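Local coordinates for protein endoglucanase FnCel5A (Fervidobacterium nodosum, PDB 3NCO) that probably hydrolyses internal beta-1,4-glucosidic bonds of cellulose, as a cellulase of glycosyl hydrolase family 5, at residues A[122-127]-A[162-167]. Residues are numbered along the deposited sequence; the frame is centred on the assembly and turned at random.
Sequences IWKQVA and LGEIRK
Residues 122-127 and 162-167, through which Lys124 and Ala127 come up against Glu164 and Ile165, run nearly parallel, their axes 8.4 Å apart at a crossing angle of -21°. They belong to consecutive outer helices of the (beta/alpha)8 TIM barrel, those that follow the third and fourth strands. Toward the barrel the contact is apolar. Ile165 lies alongside the Trp123 side chain and sets CD1 obliquely against the six-membered ring of the indole, 3.9 Å from CE3. The indole NE1 hydrogen-bonds to the carbonyl O of Ile141 and the ring meets Phe139, which probably holds it in the layer between helices and sheet. One turn further on, the methyl CB of Ala127 sits against the Ile165 backbone, 3.9 Å from CA, so the two helices approach closely here. The outward, solvent-facing side is polar. The Lys124 chain leaves with CG anti to its own N (chi1 177°) and stays extended until a bend at chi4. Its NZ forms a salt bridge to Glu164 OE1 at 2.9 Å, meeting it on the syn side, 26° out of the carboxylate plane. The other oxygen, OE2, takes NZ of Lys167, a helical turn on, at 3.0 Å. A single carboxylate thus bridges two ammonium groups and probably offsets the repulsion between them. Without the carboxylate, as with an alanine at Glu164, both lysines are likely to lose their shared counter-charge and be free to swing apart into solvent. Water also links the helices: nearer the two backbones than the salt bridges, one molecule donates to Lys124 O at 3.0 Å and to Glu164 O at 3.2 Å.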
# COMPACT_ATOMS: atom_id res chain seq x y z
N ILE A 122 16.31 -6.17 7.84
CA ILE A 122 15.29 -6.85 7.01
C ILE A 122 15.45 -6.44 5.57
O ILE A 122 15.54 -7.27 4.67
CB ILE A 122 13.85 -6.53 7.52
CG1 ILE A 122 13.60 -7.32 8.79
CG2 ILE A 122 12.76 -6.85 6.44
CD1 ILE A 122 12.40 -6.84 9.61
N TRP A 123 15.52 -5.15 5.33
CA TRP A 123 15.61 -4.65 3.97
C TRP A 123 16.94 -4.97 3.28
O TRP A 123 16.98 -5.17 2.05
CB TRP A 123 15.24 -3.18 3.91
CG TRP A 123 13.72 -3.06 3.66
CD1 TRP A 123 12.72 -2.61 4.55
CD2 TRP A 123 13.04 -3.49 2.50
NE1 TRP A 123 11.49 -2.70 3.94
CE2 TRP A 123 11.65 -3.27 2.70
CE3 TRP A 123 13.48 -4.05 1.28
CZ2 TRP A 123 10.69 -3.58 1.70
CZ3 TRP A 123 12.57 -4.34 0.31
CH2 TRP A 123 11.16 -4.12 0.50
N LYS A 124 18.03 -5.03 4.05
CA LYS A 124 19.30 -5.45 3.44
C LYS A 124 19.11 -6.84 2.82
O LYS A 124 19.55 -7.13 1.69
CB LYS A 124 20.38 -5.48 4.50
CG LYS A 124 21.72 -5.97 3.98
CD LYS A 124 22.77 -5.78 5.08
CE LYS A 124 24.22 -6.03 4.55
NZ LYS A 124 24.70 -4.84 3.72
N GLN A 125 18.43 -7.71 3.56
CA GLN A 125 18.18 -9.06 3.11
C GLN A 125 17.17 -9.16 1.97
O GLN A 125 17.37 -9.96 1.05
CB GLN A 125 17.69 -9.87 4.27
CG GLN A 125 18.81 -10.12 5.25
CD GLN A 125 18.28 -10.85 6.44
OE1 GLN A 125 18.02 -12.04 6.36
NE2 GLN A 125 18.01 -10.13 7.54
N VAL A 126 16.06 -8.46 2.06
CA VAL A 126 15.03 -8.54 1.02
C VAL A 126 15.59 -7.96 -0.29
O VAL A 126 15.47 -8.60 -1.39
CB VAL A 126 13.76 -7.78 1.40
CG1 VAL A 126 12.74 -7.86 0.24
CG2 VAL A 126 13.17 -8.33 2.71
N ALA A 127 16.29 -6.84 -0.19
CA ALA A 127 16.97 -6.28 -1.36
C ALA A 127 17.97 -7.26 -1.95
O ALA A 127 18.11 -7.39 -3.18
CB ALA A 127 17.66 -4.93 -1.05
N LEU A 162 16.89 2.95 2.74
CA LEU A 162 17.10 3.19 1.30
C LEU A 162 18.57 2.99 0.91
O LEU A 162 18.86 2.35 -0.12
CB LEU A 162 16.68 4.61 0.94
CG LEU A 162 16.72 4.99 -0.55
CD1 LEU A 162 15.84 4.03 -1.39
CD2 LEU A 162 16.25 6.43 -0.67
N GLY A 163 19.48 3.47 1.75
CA GLY A 163 20.92 3.26 1.55
C GLY A 163 21.29 1.79 1.39
O GLY A 163 22.08 1.41 0.47
N GLU A 164 20.74 0.94 2.26
CA GLU A 164 21.03 -0.50 2.17
C GLU A 164 20.37 -1.11 0.93
O GLU A 164 20.96 -1.94 0.25
CB GLU A 164 20.54 -1.22 3.42
CG GLU A 164 21.47 -0.95 4.62
CD GLU A 164 22.87 -1.51 4.41
OE1 GLU A 164 23.04 -2.51 3.69
OE2 GLU A 164 23.81 -0.92 4.96
N ILE A 165 19.15 -0.69 0.63
CA ILE A 165 18.52 -1.17 -0.60
C ILE A 165 19.36 -0.82 -1.83
O ILE A 165 19.57 -1.68 -2.73
CB ILE A 165 17.08 -0.58 -0.76
CG1 ILE A 165 16.14 -1.15 0.33
CG2 ILE A 165 16.51 -0.80 -2.20
CD1 ILE A 165 14.74 -0.46 0.43
N ARG A 166 19.83 0.42 -1.88
CA ARG A 166 20.52 0.93 -3.08
C ARG A 166 21.86 0.25 -3.35
O ARG A 166 22.36 0.34 -4.48
CB ARG A 166 20.64 2.46 -3.00
CG ARG A 166 19.32 3.13 -3.21
CD ARG A 166 19.06 3.40 -4.64
NE ARG A 166 17.73 4.01 -4.85
CZ ARG A 166 16.66 3.38 -5.31
NH1 ARG A 166 16.66 2.11 -5.64
NH2 ARG A 166 15.56 4.08 -5.43
N LYS A 167 22.43 -0.41 -2.34
CA LYS A 167 23.71 -1.10 -2.48
C LYS A 167 23.60 -2.23 -3.52
O LYS A 167 24.52 -2.45 -4.31
CB LYS A 167 24.19 -1.67 -1.13
CG LYS A 167 24.78 -0.62 -0.21
CD LYS A 167 25.31 -1.22 1.06
CE LYS A 167 25.83 -0.14 1.98
NZ LYS A 167 26.29 -0.79 3.26
O HOH W 1 20.97 -5.17 -0.02
O HOH W 2 27.59 -3.85 2.94
O HOH W 3 26.06 -2.60 5.76